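Local coordinates for protein putative drug/sodium antiporter (Escherichia coli, PDB 4Z3N) that is a multidrug and toxin extrusion (MATE) family membrane transporter that carries the genotoxin colibactin and probably works as a cation-coupled antiporter, at residues S258-Q263 and Q397-P402. Residues are numbered along the deposited sequence; the frame is centred on the assembly and turned at random.
Sequences SVGMAQ and QAIGKP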
loop_
_atom_site.group_PDB
_atom_site.type_symbol
_atom_site.label_atom_id
_atom_site.label_comp_id
_atom_site.label_asym_id
_atom_site.label_seq_id
_atom_site.Cartn_x
_atom_site.Cartn_y
_atom_site.Cartn_z
ATOM N N SER A 258 -0.097 6.616 16.568
ATOM C CA SER A 258 1.048 5.722 16.612
ATOM C C SER A 258 0.941 4.602 15.542
ATOM O O SER A 258 1.897 4.366 14.810
ATOM C CB SER A 258 1.197 5.142 18.017
ATOM O OG SER A 258 0.034 4.422 18.373
ATOM N N VAL A 259 -0.212 3.940 15.446
ATOM C CA VAL A 259 -0.468 2.952 14.392
ATOM C C VAL A 259 -0.424 3.614 13.014
ATOM O O VAL A 259 0.251 3.131 12.093
ATOM C CB VAL A 259 -1.858 2.224 14.583
ATOM C CG1 VAL A 259 -2.312 1.505 13.306
ATOM C CG2 VAL A 259 -1.780 1.238 15.723
ATOM N N GLY A 260 -1.131 4.733 12.889
ATOM C CA GLY A 260 -1.276 5.412 11.619
ATOM C C GLY A 260 0.019 5.977 11.084
ATOM O O GLY A 260 0.309 5.909 9.880
ATOM N N MET A 261 0.812 6.554 11.970
ATOM C CA MET A 261 2.063 7.128 11.529
ATOM C C MET A 261 3.145 6.076 11.362
ATOM O O MET A 261 4.086 6.270 10.596
ATOM C CB MET A 261 2.508 8.217 12.484
ATOM C CG MET A 261 2.033 9.571 12.022
ATOM S SD MET A 261 2.515 10.827 13.202
ATOM C CE MET A 261 1.660 12.242 12.510
ATOM N N ALA A 262 3.008 4.963 12.073
ATOM C CA ALA A 262 3.912 3.844 11.881
ATOM C C ALA A 262 3.737 3.327 10.450
ATOM O O ALA A 262 4.687 2.920 9.800
ATOM C CB ALA A 262 3.652 2.747 12.916
ATOM N N GLN A 263 2.507 3.392 9.959
ATOM C CA GLN A 263 2.173 2.900 8.628
ATOM C C GLN A 263 2.843 3.757 7.571
ATOM O O GLN A 263 3.282 3.259 6.538
ATOM C CB GLN A 263 0.658 2.894 8.418
ATOM C CG GLN A 263 0.204 2.295 7.084
ATOM C CD GLN A 263 0.379 0.789 7.014
ATOM O OE1 GLN A 263 0.886 0.168 7.943
ATOM N NE2 GLN A 263 -0.050 0.196 5.907
ATOM N N GLN A 397 -0.037 -4.071 13.927
ATOM C CA GLN A 397 -0.830 -2.879 13.705
ATOM C C GLN A 397 -2.239 -3.094 14.235
ATOM O O GLN A 397 -2.824 -2.215 14.866
ATOM C CB GLN A 397 -0.857 -2.532 12.218
ATOM C CG GLN A 397 0.487 -2.102 11.675
ATOM C CD GLN A 397 0.820 -0.684 12.058
ATOM O OE1 GLN A 397 0.953 -0.354 13.252
ATOM N NE2 GLN A 397 0.937 0.183 11.047
ATOM N N ALA A 398 -2.768 -4.285 13.995
ATOM C CA ALA A 398 -4.103 -4.622 14.453
ATOM C C ALA A 398 -4.197 -4.597 15.982
ATOM O O ALA A 398 -5.224 -4.180 16.524
ATOM C CB ALA A 398 -4.527 -5.985 13.903
ATOM N N ILE A 399 -3.148 -5.043 16.679
ATOM C CA ILE A 399 -3.228 -5.142 18.136
ATOM C C ILE A 399 -2.641 -3.907 18.846
ATOM O O ILE A 399 -2.561 -3.880 20.078
ATOM C CB ILE A 399 -2.525 -6.432 18.683
ATOM C CG1 ILE A 399 -1.027 -6.415 18.389
ATOM C CG2 ILE A 399 -3.187 -7.709 18.130
ATOM C CD1 ILE A 399 -0.232 -7.262 19.332
ATOM N N GLY A 400 -2.226 -2.897 18.076
ATOM C CA GLY A 400 -1.757 -1.648 18.644
ATOM C C GLY A 400 -0.308 -1.624 19.105
ATOM O O GLY A 400 0.025 -0.946 20.078
ATOM N N LYS A 401 0.560 -2.355 18.411
ATOM C CA LYS A 401 1.966 -2.418 18.778
ATOM C C LYS A 401 2.893 -2.179 17.574
ATOM O O LYS A 401 3.684 -3.049 17.203
ATOM C CB LYS A 401 2.260 -3.770 19.431
ATOM C CG LYS A 401 1.399 -4.058 20.673
ATOM C CD LYS A 401 1.877 -3.249 21.844
ATOM C CE LYS A 401 0.979 -3.408 23.053
ATOM N NZ LYS A 401 1.615 -2.732 24.219
ATOM N N PRO A 402 2.804 -0.983 16.968
ATOM C CA PRO A 402 3.528 -0.624 15.733
ATOM C C PRO A 402 5.060 -0.756 15.773
ATOM O O PRO A 402 5.690 -0.756 14.713
ATOM C CB PRO A 402 3.138 0.849 15.517
ATOM C CG PRO A 402 2.492 1.311 16.837
ATOM C CD PRO A 402 1.840 0.067 17.352
#
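The side-chain amide of Gln397, from the last turn of helix 382-399, reaches across to helix 250-284 and gives two hydrogen bonds from one nitrogen. Gln397 NE2 lies 3.2 Å from Val259 O. Gln397 NE2 is also 3.1 Å from Gln263 OE1, which lies in the amide plane of Gln397, whereas Val259 O is 25° out of it. A bend at chi2 (-77°) swings the amide over to the helix. Val259 O also accepts the helical bond from Gln263 N, the two donors coming from opposite faces of its carbonyl plane. Gln263, folded at chi2, presents OE1 to Gln397, this single bond joining amide planes 28° apart, while its NE2 bonds Asn86 OD1. The polar network thus ties together three helices of the MATE fold. Val259 runs alongside the Gln397 chain, CG1 3.8 Å from OE1, and its CG2 sits 4.1 Å from Gly400 CA. Gly400, with positive phi, closes the helix in a Schellman motif. The chain then turns back, bringing Pro402 CB to 3.3 Å from Ala262 CB. Helix 75-101 packs on Val259, Gln263 and Gln397 through Ile90, and its Ser94 OG bonds Gln397 O; Ala398 and Ile399 face helix 286-322.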